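Local coordinates for VP4 protein (Tellina virus 1, PDB 3P06) that probably acts as the serine protease that cuts the viral polyprotein into its products, and is captured here as an acyl-enzyme with its own C terminus, at residues Asn1-Ser6 and Ser35-Asn40; Gly9-Val14 and Pro181-Ser186; Gly53-Leu58 and Asn101-Ala106; Ile64-Lys69 and Thr124-Ser129; Pro80-Thr85 and Leu90-Gln95. One frame throughout, in Å; residues are numbered along the deposited sequence.

Interaction 1: Asn1-Ser6 and Ser35-Asn40; sequences NGVELS and SEHIKN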
# COMPACT_ATOMS: atom_id res chain seq x y z
N ASN A 1 -14.58 2.59 -15.31
CA ASN A 1 -13.42 3.16 -16.06
C ASN A 1 -12.16 3.12 -15.22
O ASN A 1 -12.21 3.33 -14.00
CB ASN A 1 -13.66 4.56 -16.55
CG ASN A 1 -13.95 4.65 -18.03
OD1 ASN A 1 -13.24 5.36 -18.76
ND2 ASN A 1 -15.04 4.00 -18.49
N GLY A 2 -11.04 2.80 -15.86
CA GLY A 2 -9.75 2.76 -15.18
C GLY A 2 -8.65 2.57 -16.22
O GLY A 2 -8.89 2.44 -17.45
N VAL A 3 -7.43 2.51 -15.73
CA VAL A 3 -6.28 2.36 -16.60
C VAL A 3 -5.47 1.15 -16.11
O VAL A 3 -5.28 0.97 -14.88
CB VAL A 3 -5.46 3.68 -16.54
CG1 VAL A 3 -4.20 3.62 -17.45
CG2 VAL A 3 -6.34 4.84 -17.08
N GLU A 4 -4.99 0.32 -17.04
CA GLU A 4 -4.11 -0.76 -16.68
C GLU A 4 -2.67 -0.33 -16.92
O GLU A 4 -2.33 0.08 -18.04
CB GLU A 4 -4.36 -2.00 -17.53
CG GLU A 4 -3.52 -3.18 -17.01
CD GLU A 4 -2.70 -3.89 -18.10
OE1 GLU A 4 -2.88 -5.13 -18.22
OE2 GLU A 4 -1.85 -3.25 -18.82
N LEU A 5 -1.79 -0.50 -15.93
CA LEU A 5 -0.43 0.03 -16.02
C LEU A 5 0.55 -1.10 -15.73
O LEU A 5 0.29 -1.95 -14.87
CB LEU A 5 -0.22 1.16 -14.96
CG LEU A 5 -1.27 2.27 -14.91
CD1 LEU A 5 -1.01 3.17 -13.75
CD2 LEU A 5 -1.23 3.09 -16.25
N SER A 6 1.67 -1.14 -16.46
CA SER A 6 2.82 -1.98 -16.09
C SER A 6 3.39 -1.33 -14.87
O SER A 6 3.66 -0.16 -14.90
CB SER A 6 3.94 -1.87 -17.13
OG SER A 6 3.51 -2.49 -18.28
N SER A 35 1.99 10.24 -10.65
CA SER A 35 1.01 11.23 -10.14
C SER A 35 0.00 11.65 -11.21
O SER A 35 -1.06 12.17 -10.90
CB SER A 35 1.72 12.47 -9.67
OG SER A 35 2.52 12.99 -10.76
N GLU A 36 0.31 11.39 -12.49
CA GLU A 36 -0.64 11.73 -13.53
C GLU A 36 -1.86 10.76 -13.50
O GLU A 36 -2.87 11.02 -14.13
CB GLU A 36 0.05 11.73 -14.90
CG GLU A 36 0.39 10.28 -15.41
CD GLU A 36 1.79 9.70 -14.87
OE1 GLU A 36 2.49 10.34 -13.99
OE2 GLU A 36 2.16 8.56 -15.38
N HIS A 37 -1.78 9.66 -12.76
CA HIS A 37 -2.91 8.75 -12.63
C HIS A 37 -3.76 8.98 -11.37
O HIS A 37 -4.80 8.33 -11.15
CB HIS A 37 -2.42 7.31 -12.72
CG HIS A 37 -1.75 7.03 -14.03
ND1 HIS A 37 -2.45 7.01 -15.22
CD2 HIS A 37 -0.44 6.89 -14.36
CE1 HIS A 37 -1.61 6.78 -16.23
NE2 HIS A 37 -0.38 6.69 -15.73
N ILE A 38 -3.36 9.98 -10.57
CA ILE A 38 -4.17 10.34 -9.39
C ILE A 38 -5.42 11.06 -9.86
O ILE A 38 -5.35 12.07 -10.54
CB ILE A 38 -3.37 11.21 -8.40
CG1 ILE A 38 -2.14 10.43 -7.93
CG2 ILE A 38 -4.32 11.74 -7.25
CD1 ILE A 38 -1.04 11.35 -7.31
N LYS A 39 -6.60 10.52 -9.58
CA LYS A 39 -7.84 11.22 -10.03
C LYS A 39 -8.74 11.69 -8.87
O LYS A 39 -9.88 12.09 -9.08
CB LYS A 39 -8.61 10.37 -11.04
CG LYS A 39 -7.83 10.16 -12.38
CD LYS A 39 -8.74 9.87 -13.57
CE LYS A 39 -7.93 9.37 -14.73
NZ LYS A 39 -7.14 10.52 -15.23
N ASN A 40 -8.22 11.70 -7.63
CA ASN A 40 -8.97 12.29 -6.53
C ASN A 40 -8.21 13.60 -6.18
O ASN A 40 -7.04 13.54 -5.81
CB ASN A 40 -9.12 11.34 -5.33
CG ASN A 40 -9.98 11.95 -4.20
OD1 ASN A 40 -10.00 13.16 -4.00
ND2 ASN A 40 -10.74 11.13 -3.53
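Leu5 lays both of its methyl groups against the imidazole of His37, and the two side chains arrive from opposite directions. Leu5 CD2 sits over one face of the ring in a CH-pi contact, 4.0 Å from the centroid and 24° off the ring normal. Leu5 CD2 is shifted toward the rim, 3.7 Å from both CE1 and NE2 of His37. The second branch takes the other part of the ring, with Leu5 CD1 at 3.8 Å from His37 CD2. Val3, two residues back on the same side of the strand, adds a looser contact: its CG1 meets His37 CE1 at 4.3 Å, obliquely to the ring. The opposite face of the imidazole carries Glu36 CG, 3.6 Å above the plane, which leaves the ring held between its neighbour's chain and the leucine. The Glu36 carboxylate lies close to the ring but at a poor angle for bonding; NE2 of His37 is instead hydrogen-bonded to a bound glycerol. Strand 2-6 is an outermost strand of the four-stranded antiparallel sheet, and its backbone pairs through Val3 and Leu5 with Val91 and Ile89. On the other side, residues 35-37 form a short 3-10 turn, closed by Ile38 N bonding to Ser35 O at 3.2 Å, from which the imidazole projects toward the strand. Ser35 OG is in turn hydrogen-bonded to Asp33, and the Asn40 amide to the backbone O of Gln95.

Interaction 2: Gly9-Val14 and Pro181-Ser186; sequences GVLLPV and PMVTFS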
# COMPACT_ATOMS: atom_id res chain seq x y z
N GLY A 9 5.46 -2.81 -7.41
CA GLY A 9 5.39 -2.17 -6.11
C GLY A 9 4.91 -3.14 -5.07
O GLY A 9 5.07 -4.36 -5.24
N VAL A 10 4.32 -2.63 -3.98
CA VAL A 10 3.90 -3.52 -2.91
C VAL A 10 2.45 -3.16 -2.50
O VAL A 10 2.13 -1.97 -2.26
CB VAL A 10 4.90 -3.45 -1.69
CG1 VAL A 10 4.34 -4.23 -0.48
CG2 VAL A 10 6.29 -4.00 -2.10
N LEU A 11 1.60 -4.19 -2.46
CA LEU A 11 0.20 -4.02 -2.19
C LEU A 11 -0.03 -3.71 -0.69
O LEU A 11 0.65 -4.22 0.17
CB LEU A 11 -0.53 -5.32 -2.51
CG LEU A 11 -0.77 -5.46 -4.03
CD1 LEU A 11 -1.26 -6.85 -4.28
CD2 LEU A 11 -1.78 -4.43 -4.50
N LEU A 12 -1.04 -2.92 -0.40
CA LEU A 12 -1.40 -2.66 1.00
C LEU A 12 -2.94 -2.63 1.10
O LEU A 12 -3.61 -2.05 0.25
CB LEU A 12 -0.78 -1.32 1.52
CG LEU A 12 -1.23 -0.07 0.77
CD1 LEU A 12 -2.03 0.82 1.73
CD2 LEU A 12 -0.03 0.78 0.18
N PRO A 13 -3.48 -3.23 2.15
CA PRO A 13 -4.93 -3.22 2.35
C PRO A 13 -5.44 -1.89 2.93
O PRO A 13 -4.73 -1.23 3.68
CB PRO A 13 -5.16 -4.39 3.35
CG PRO A 13 -3.94 -4.38 4.19
CD PRO A 13 -2.78 -4.00 3.20
N VAL A 14 -6.64 -1.48 2.53
CA VAL A 14 -7.31 -0.33 3.13
C VAL A 14 -8.72 -0.70 3.50
O VAL A 14 -9.30 -1.62 2.94
CB VAL A 14 -7.34 0.94 2.19
CG1 VAL A 14 -5.94 1.35 1.88
CG2 VAL A 14 -8.19 0.64 0.85
N PRO A 181 -2.86 -16.13 -10.88
CA PRO A 181 -2.36 -15.11 -11.81
C PRO A 181 -2.64 -13.66 -11.42
O PRO A 181 -1.92 -12.75 -11.85
CB PRO A 181 -3.06 -15.47 -13.17
CG PRO A 181 -4.14 -16.46 -12.82
CD PRO A 181 -3.62 -17.18 -11.59
N MSE A 182 -3.67 -13.44 -10.62
CA MSE A 182 -4.20 -12.07 -10.41
C MSE A 182 -5.01 -12.06 -9.12
O MSE A 182 -5.57 -13.10 -8.75
CB MSE A 182 -5.11 -11.73 -11.57
CG MSE A 182 -5.83 -10.38 -11.57
SE MSE A 182 -7.41 -10.46 -12.83
CE MSE A 182 -6.82 -11.72 -14.21
N VAL A 183 -5.02 -10.91 -8.43
CA VAL A 183 -5.89 -10.69 -7.30
C VAL A 183 -6.77 -9.54 -7.68
O VAL A 183 -6.36 -8.59 -8.39
CB VAL A 183 -5.12 -10.40 -5.91
CG1 VAL A 183 -4.53 -11.72 -5.36
CG2 VAL A 183 -3.99 -9.34 -6.03
N THR A 184 -8.02 -9.59 -7.23
CA THR A 184 -8.86 -8.44 -7.48
C THR A 184 -9.42 -7.89 -6.14
O THR A 184 -9.49 -8.62 -5.14
CB THR A 184 -9.95 -8.79 -8.45
OG1 THR A 184 -10.83 -9.70 -7.79
CG2 THR A 184 -9.37 -9.49 -9.69
N PHE A 185 -9.82 -6.62 -6.14
CA PHE A 185 -10.30 -5.96 -4.92
C PHE A 185 -11.51 -5.12 -5.26
O PHE A 185 -11.66 -4.76 -6.43
CB PHE A 185 -9.22 -5.06 -4.36
CG PHE A 185 -7.94 -5.75 -4.10
CD1 PHE A 185 -7.76 -6.51 -2.91
CD2 PHE A 185 -6.91 -5.67 -5.04
CE1 PHE A 185 -6.54 -7.20 -2.67
CE2 PHE A 185 -5.67 -6.33 -4.78
CZ PHE A 185 -5.50 -7.11 -3.61
N SER A 186 -12.37 -4.83 -4.27
CA SER A 186 -13.50 -3.92 -4.42
C SER A 186 -12.98 -2.48 -4.43
O SER A 186 -11.92 -2.17 -3.83
CB SER A 186 -14.50 -4.03 -3.23
OG SER A 186 -15.38 -5.13 -3.43
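Leu11 and Val183 meet in the apolar layer between two sheets of the protease, where strand 9-18 of the seven-stranded mixed sheet faces strand 183-184, an outermost strand of the four-stranded antiparallel sheet. The backbones stay well apart, with 10.4 Å between the CA atoms of Leu11 and Val183, and the gap is bridged by side chains alone. One methyl of the leucine does the work. Leu11 CD1 stands tip to tip with Val183 CG2 at 4.1 Å, each residue reaching toward the other sheet. The same methyl approaches Phe185 CZ at 4.3 Å, coming to the edge of the phenyl ring near its plane. With chi1 at -75°, Val183 CG1 lies anti to the carbonyl carbon, and CG2, between the backbone N and that carbon, is the branch that meets Leu11. Around this pair the layer is completed by Ala84, which touches both Leu11 and Val183, and by Met28 against the leucine. Phe185 continues outward to Val145 and Ala149 of helix 138-149, the helix that carries the predicted active-site residue Lys141, although the phenylalanine side chain is itself about 10 Å from that of the lysine. No hydrogen bond crosses between the two segments, and their shared buried surface is only 83 Å². Between these two segments the attraction is therefore apolar and undirected, one methyl's worth of packing in the layer between the sheets.

Interaction 3: Gly53-Leu58 and Asn101-Ala106; sequences GTIYGL and NSWEAA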
# COMPACT_ATOMS: atom_id res chain seq x y z
N GLY A 53 13.77 11.03 -1.11
CA GLY A 53 12.71 10.36 -1.88
C GLY A 53 11.49 11.29 -2.07
O GLY A 53 11.45 12.39 -1.52
N THR A 54 10.50 10.87 -2.85
CA THR A 54 9.28 11.68 -3.07
C THR A 54 8.11 10.71 -3.07
O THR A 54 8.18 9.69 -3.81
CB THR A 54 9.28 12.43 -4.46
OG1 THR A 54 10.44 13.24 -4.62
CG2 THR A 54 8.07 13.36 -4.54
N ILE A 55 7.07 10.95 -2.25
CA ILE A 55 5.95 10.05 -2.23
C ILE A 55 4.72 10.88 -2.70
O ILE A 55 4.35 11.89 -2.08
CB ILE A 55 5.72 9.56 -0.79
CG1 ILE A 55 7.02 8.96 -0.17
CG2 ILE A 55 4.56 8.53 -0.71
CD1 ILE A 55 6.95 8.87 1.34
N TYR A 56 4.05 10.38 -3.72
CA TYR A 56 2.86 10.99 -4.30
C TYR A 56 1.63 10.20 -3.90
O TYR A 56 1.71 9.02 -3.62
CB TYR A 56 2.98 10.93 -5.86
CG TYR A 56 4.20 11.60 -6.46
CD1 TYR A 56 4.12 12.92 -6.95
CD2 TYR A 56 5.46 10.92 -6.56
CE1 TYR A 56 5.21 13.54 -7.55
CE2 TYR A 56 6.59 11.54 -7.18
CZ TYR A 56 6.46 12.84 -7.64
OH TYR A 56 7.50 13.49 -8.22
N GLY A 57 0.46 10.85 -4.00
CA GLY A 57 -0.81 10.15 -3.88
C GLY A 57 -1.38 10.36 -2.45
O GLY A 57 -2.41 9.82 -2.13
N LEU A 58 -0.69 11.15 -1.61
CA LEU A 58 -1.11 11.40 -0.23
C LEU A 58 -2.13 12.50 -0.11
O LEU A 58 -2.18 13.35 -0.96
CB LEU A 58 0.10 11.77 0.65
CG LEU A 58 1.23 10.77 0.51
CD1 LEU A 58 2.43 11.17 1.41
CD2 LEU A 58 0.76 9.30 0.81
N ASN A 101 -1.44 6.31 7.96
CA ASN A 101 -0.05 6.09 7.67
C ASN A 101 0.30 4.60 7.55
O ASN A 101 1.47 4.23 7.47
CB ASN A 101 0.83 6.80 8.73
CG ASN A 101 0.96 8.30 8.45
OD1 ASN A 101 0.01 9.03 8.68
ND2 ASN A 101 2.13 8.76 7.90
N SER A 102 -0.73 3.76 7.53
CA SER A 102 -0.51 2.33 7.39
C SER A 102 0.01 1.82 5.99
O SER A 102 0.26 0.63 5.82
CB SER A 102 -1.81 1.64 7.76
OG SER A 102 -2.73 1.83 6.65
N TRP A 103 0.18 2.73 5.02
CA TRP A 103 0.76 2.48 3.68
C TRP A 103 2.30 2.54 3.75
O TRP A 103 3.00 2.16 2.81
CB TRP A 103 0.28 3.56 2.67
CG TRP A 103 0.52 4.96 3.18
CD1 TRP A 103 -0.36 5.75 3.89
CD2 TRP A 103 1.72 5.72 3.05
NE1 TRP A 103 0.23 6.94 4.18
CE2 TRP A 103 1.52 6.94 3.70
CE3 TRP A 103 2.97 5.46 2.43
CZ2 TRP A 103 2.53 7.96 3.76
CZ3 TRP A 103 3.99 6.46 2.49
CH2 TRP A 103 3.77 7.68 3.19
N GLU A 104 2.84 3.00 4.88
CA GLU A 104 4.31 3.27 4.94
C GLU A 104 5.18 2.03 4.86
O GLU A 104 6.26 2.10 4.27
CB GLU A 104 4.68 4.04 6.22
CG GLU A 104 4.00 5.40 6.28
CD GLU A 104 4.40 6.19 7.55
OE1 GLU A 104 4.69 5.55 8.61
OE2 GLU A 104 4.41 7.47 7.49
N ALA A 105 4.81 0.94 5.53
CA ALA A 105 5.60 -0.29 5.42
C ALA A 105 5.65 -0.77 3.94
O ALA A 105 6.72 -1.13 3.48
CB ALA A 105 5.07 -1.40 6.33
N ALA A 106 4.53 -0.74 3.21
CA ALA A 106 4.53 -1.12 1.79
C ALA A 106 5.45 -0.18 0.93
O ALA A 106 6.20 -0.64 0.06
CB ALA A 106 3.07 -1.09 1.23
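Ile55 and Leu58 pack against the indole of Trp103, which directly follows the predicted nucleophile Ser102 in the turn leading into helix 104-111. This turn carries the predicted nucleophile of a protease with a probable serine-lysine pair, and in this structure Ser102 OG is covalently linked to the carbonyl carbon of the C-terminal Ala194. The apolar contacts come from strand 54-58. Leu58 runs perpendicular to the tryptophan side chain and places CD2 over one face, 4.0 Å from the centroid of the six-membered ring and 24° from its normal, as a CH-pi contact; the closest ring atom to Leu58 CD2 is Trp103 CZ2 at 3.7 Å. Ile55 meets the far end of the indole obliquely: its CG2 is 3.9 Å from Trp103 CZ3, and its CD1 is 3.9 Å from Trp103 CH2. The rotation of Trp103 helps to set this up, for chi1 of 52° tucks CG between the backbone N and the carbonyl carbon. The indole face turned from Leu58 is lined by Glu104 CG, near the rim. Leu12 of strand 9-18 and Val62 also touch the tryptophan, so it is enclosed by several parts of the core.

Polar bonds organise the turn and none crosses between the segments. A type I turn runs from Asn101 to Glu104, with Glu104 N bonded to Asn101 O. Over that turn Asn101 ND2 donates to Glu104 OE2 at 2.7 Å; the acceptor lies in the amide plane of Asn101, whereas the donor stands well above the plane of the carboxylate.

Interaction 4: Ile64-Lys69 and Thr124-Ser129; sequences IDEAEK and TGAVES. With SO4 (sulfate ion), chain B.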
# COMPACT_ATOMS: atom_id res chain seq x y z
N ILE A 64 2.06 13.91 7.40
CA ILE A 64 3.13 14.18 6.47
C ILE A 64 4.52 14.22 7.14
O ILE A 64 5.50 13.79 6.52
CB ILE A 64 2.91 15.49 5.64
CG1 ILE A 64 1.50 15.51 5.04
CG2 ILE A 64 3.95 15.54 4.48
CD1 ILE A 64 1.29 14.44 3.92
N ASP A 65 4.58 14.73 8.37
CA ASP A 65 5.82 14.73 9.17
C ASP A 65 6.40 13.32 9.34
O ASP A 65 7.61 13.16 9.28
CB ASP A 65 5.58 15.34 10.58
CG ASP A 65 5.27 16.85 10.53
OD1 ASP A 65 5.47 17.48 9.47
OD2 ASP A 65 4.82 17.43 11.56
N GLU A 66 5.55 12.32 9.63
CA GLU A 66 6.01 10.94 9.70
C GLU A 66 6.39 10.41 8.30
O GLU A 66 7.34 9.66 8.18
CB GLU A 66 4.94 10.04 10.33
CG GLU A 66 5.43 8.63 10.72
CD GLU A 66 4.26 7.68 11.21
OE1 GLU A 66 3.34 8.15 11.91
OE2 GLU A 66 4.31 6.48 10.87
N ALA A 67 5.62 10.73 7.26
CA ALA A 67 5.98 10.36 5.89
C ALA A 67 7.39 10.93 5.51
O ALA A 67 8.18 10.23 4.85
CB ALA A 67 4.89 10.84 4.86
N GLU A 68 7.69 12.17 5.92
CA GLU A 68 8.99 12.82 5.57
C GLU A 68 10.20 12.17 6.27
O GLU A 68 11.34 12.39 5.88
CB GLU A 68 8.99 14.32 5.86
CG GLU A 68 8.19 15.11 4.87
CD GLU A 68 7.88 16.50 5.39
OE1 GLU A 68 8.04 16.77 6.61
OE2 GLU A 68 7.40 17.32 4.60
N LYS A 69 9.95 11.36 7.30
CA LYS A 69 11.05 10.69 8.01
C LYS A 69 11.35 9.30 7.47
O LYS A 69 12.24 8.64 7.96
CB LYS A 69 10.76 10.64 9.49
CG LYS A 69 10.91 12.03 10.15
CD LYS A 69 10.72 11.95 11.66
CE LYS A 69 9.28 12.26 12.05
NZ LYS A 69 9.20 12.99 13.37
N THR A 124 0.99 -4.22 5.70
CA THR A 124 0.36 -3.07 6.38
C THR A 124 1.22 -2.65 7.57
O THR A 124 1.76 -3.51 8.30
CB THR A 124 -1.15 -3.38 6.85
OG1 THR A 124 -1.82 -2.18 7.30
CG2 THR A 124 -1.19 -4.34 8.01
N GLY A 125 1.27 -1.33 7.82
CA GLY A 125 1.81 -0.81 9.06
C GLY A 125 2.48 0.54 8.85
O GLY A 125 2.90 0.87 7.75
N ALA A 126 2.58 1.31 9.93
CA ALA A 126 3.23 2.59 9.94
C ALA A 126 4.69 2.32 10.27
O ALA A 126 5.01 1.27 10.83
CB ALA A 126 2.58 3.49 11.00
N VAL A 127 5.58 3.24 9.93
CA VAL A 127 7.02 3.02 10.15
C VAL A 127 7.54 4.14 10.99
O VAL A 127 7.22 5.30 10.74
CB VAL A 127 7.84 2.88 8.82
CG1 VAL A 127 9.40 2.73 9.06
CG2 VAL A 127 7.29 1.70 7.96
N GLU A 128 8.33 3.80 12.00
CA GLU A 128 8.97 4.81 12.89
C GLU A 128 10.36 4.31 13.25
O GLU A 128 10.49 3.17 13.75
CB GLU A 128 8.14 5.03 14.17
CG GLU A 128 7.83 3.71 14.91
CD GLU A 128 8.98 3.27 15.90
OE1 GLU A 128 9.65 4.16 16.52
OE2 GLU A 128 9.20 2.03 16.08
N SER A 129 11.40 5.09 12.91
CA SER A 129 12.81 4.71 13.16
C SER A 129 13.16 3.25 12.78
O SER A 129 13.63 2.47 13.64
CB SER A 129 13.13 4.90 14.63
OG SER A 129 12.56 6.10 15.09
S SO4 B . -2.57 -1.27 10.71
O1 SO4 B . -1.20 -1.33 10.27
O2 SO4 B . -3.13 -2.62 10.58
O3 SO4 B . -2.55 -0.86 12.09
O4 SO4 B . -3.41 -0.32 10.03
O HOH W 1 8.45 7.73 9.81
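Glu66 points its carboxylate at a group with no hydrogen to offer: OE2 lies 3.1 Å from the backbone O of Val127, two acceptors facing each other without a bond. The same oxygen also sits close to Glu104 OE1, which itself accepts a hydrogen bond from Val127 N. Such crowding of oxygens would favour a raised pKa, and one of the two carboxyls may be protonated. Glu66 reaches this spot with its CG anti to the backbone N (chi1 -168°) and the chain extended beyond. The same terminal oxygen, Glu66 OE2, also packs against Ala126 CB at 3.5 Å. A water gives the attractive link, donating to Glu66 O at 2.8 Å and to Val127 O at 2.9 Å, and so ties the helix 64-67 backbone to strand 127-128. At the other end of the second segment, Thr124 OG1 lies 3.2 Å from O1 of a sulfate, probably from the crystallisation liquor, that is hydrogen-bonded to Lys141 NZ and to the backbone N of Leu136 and Leu137. The Thr124 hydroxyl is hydrogen-bonded to Lys141 NZ. Residues 124-127 thus border the probable serine-lysine active site, with the Ala126 side chain about 6 Å from that of Ser102.

Interaction 5: Pro80-Thr85 and Leu90-Gln95; sequences PVVQAT and LVPDNQ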
# COMPACT_ATOMS: atom_id res chain seq x y z
N PRO A 80 -4.80 3.66 -5.66
CA PRO A 80 -5.74 2.58 -5.50
C PRO A 80 -5.66 1.54 -6.65
O PRO A 80 -5.46 1.92 -7.80
CB PRO A 80 -7.09 3.27 -5.63
CG PRO A 80 -6.86 4.51 -6.43
CD PRO A 80 -5.41 4.93 -6.10
N VAL A 81 -5.94 0.26 -6.37
CA VAL A 81 -5.91 -0.75 -7.44
C VAL A 81 -7.10 -1.64 -7.26
O VAL A 81 -7.51 -1.95 -6.11
CB VAL A 81 -4.60 -1.57 -7.44
CG1 VAL A 81 -3.38 -0.64 -7.58
CG2 VAL A 81 -4.45 -2.42 -6.18
N VAL A 82 -7.72 -2.04 -8.36
CA VAL A 82 -8.82 -3.00 -8.23
C VAL A 82 -8.36 -4.38 -8.70
O VAL A 82 -9.09 -5.37 -8.53
CB VAL A 82 -10.12 -2.54 -9.00
CG1 VAL A 82 -10.78 -1.35 -8.25
CG2 VAL A 82 -9.87 -2.16 -10.51
N GLN A 83 -7.19 -4.42 -9.36
CA GLN A 83 -6.59 -5.67 -9.84
C GLN A 83 -5.12 -5.55 -9.80
O GLN A 83 -4.61 -4.46 -10.05
CB GLN A 83 -6.95 -6.06 -11.30
CG GLN A 83 -8.40 -6.34 -11.49
CD GLN A 83 -8.77 -6.75 -12.91
OE1 GLN A 83 -7.91 -6.96 -13.76
NE2 GLN A 83 -10.06 -6.89 -13.15
N ALA A 84 -4.43 -6.64 -9.47
CA ALA A 84 -2.97 -6.64 -9.54
C ALA A 84 -2.43 -7.98 -10.03
O ALA A 84 -3.04 -9.05 -9.74
CB ALA A 84 -2.34 -6.28 -8.15
N THR A 85 -1.31 -7.92 -10.75
CA THR A 85 -0.59 -9.12 -11.14
C THR A 85 0.85 -8.89 -10.70
O THR A 85 1.15 -7.82 -10.16
CB THR A 85 -0.65 -9.42 -12.69
OG1 THR A 85 0.07 -8.40 -13.43
CG2 THR A 85 -2.13 -9.53 -13.21
N LEU A 90 -4.50 -2.46 -12.21
CA LEU A 90 -5.56 -1.73 -12.79
C LEU A 90 -6.00 -0.67 -11.74
O LEU A 90 -6.43 -1.02 -10.63
CB LEU A 90 -6.67 -2.69 -13.13
CG LEU A 90 -7.97 -2.14 -13.77
CD1 LEU A 90 -7.66 -1.28 -14.94
CD2 LEU A 90 -8.78 -3.30 -14.32
N VAL A 91 -5.90 0.58 -12.13
CA VAL A 91 -6.14 1.73 -11.27
C VAL A 91 -7.52 2.27 -11.71
O VAL A 91 -7.73 2.63 -12.88
CB VAL A 91 -5.02 2.80 -11.48
CG1 VAL A 91 -5.26 4.10 -10.62
CG2 VAL A 91 -3.62 2.20 -11.09
N PRO A 92 -8.46 2.33 -10.78
CA PRO A 92 -9.82 2.79 -11.15
C PRO A 92 -9.80 4.31 -11.28
O PRO A 92 -8.94 4.98 -10.68
CB PRO A 92 -10.69 2.34 -9.97
CG PRO A 92 -9.64 2.44 -8.73
CD PRO A 92 -8.32 1.93 -9.35
N ASP A 93 -10.72 4.85 -12.09
CA ASP A 93 -10.84 6.28 -12.25
C ASP A 93 -11.55 6.86 -11.00
O ASP A 93 -11.32 7.98 -10.63
CB ASP A 93 -11.67 6.58 -13.47
CG ASP A 93 -10.85 6.57 -14.75
OD1 ASP A 93 -9.59 6.42 -14.72
OD2 ASP A 93 -11.51 6.74 -15.82
N ASN A 94 -12.40 6.06 -10.36
CA ASN A 94 -13.03 6.46 -9.13
C ASN A 94 -12.17 6.11 -7.95
O ASN A 94 -12.04 4.95 -7.59
CB ASN A 94 -14.48 5.95 -9.04
CG ASN A 94 -15.46 6.87 -9.82
OD1 ASN A 94 -16.32 7.51 -9.22
ND2 ASN A 94 -15.26 6.98 -11.14
N GLN A 95 -11.58 7.15 -7.36
CA GLN A 95 -10.52 6.93 -6.38
C GLN A 95 -10.88 7.55 -5.01
O GLN A 95 -11.29 8.68 -4.93
CB GLN A 95 -9.26 7.56 -6.89
CG GLN A 95 -8.80 6.93 -8.17
CD GLN A 95 -7.45 7.46 -8.66
OE1 GLN A 95 -6.78 8.26 -7.98
NE2 GLN A 95 -7.07 7.04 -9.88
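Leu90 covers the amide of Gln83 with a methyl, CD2 standing over its flat side at 3.7 Å from Gln83 CD and almost as near to the amide O and N. The two side chains run alongside each other in the same direction, as Leu90 CG is anti to its own backbone N (chi1 179°). The Pro80 ring lies across a second amide, that of Gln95; its CG is 3.6 Å from Gln95 CG and sits over one face of the amide. Gln95 NE2 donates to Pro92 O at 2.9 Å, nearly in the amide plane, and also bonds His37 O, while Gln95 OE1 accepts from Lys39 N. This fixes the rotation of the buried amide. Beside these groups Val82 CG2 packs on Leu90 CG at 3.8 Å, and the Val82 and Pro92 side chains pass in opposite senses, with Val82 CG1 4.0 Å from Pro92 CG. Two backbone bonds join the segments, Val82 N to Leu90 O at 2.8 Å and Leu90 N to Gln83 O at 2.9 Å. Pro80 O, facing the strand, receives a weaker CA-H contact from Val91. Val82 and Gln83 together sit across from the single Leu90, and Val82 leaves the extended conformation, consistent with a beta bulge. The bulge lies where strand 75-81 of the seven-stranded sheet passes into the beta hairpin of strands 83-84 and 88-92, part of the four-stranded antiparallel sheet.

In the fold
From the N terminus, interaction 1 closes the first loop, bringing residues 35-40 back to the edge strand 2-6. Interaction 2 opens inside that loop at strand 9-18 and closes only near residue 186, so the two cross, and it spans interactions 3, 4 and 5. Interactions 3 and 4 also cross: strand 54-58 meets the turn that carries the predicted nucleophile, and helix 64-67 meets residues 124-129, with Glu104 and Glu66 close together between them. Interaction 5 is a short local closure within the spans of interactions 2, 3 and 4. It shares the four-stranded sheet with interactions 1 and 2, whereas interactions 3 and 4 join the seven-stranded sheet and helix 64-67 to the active-site side.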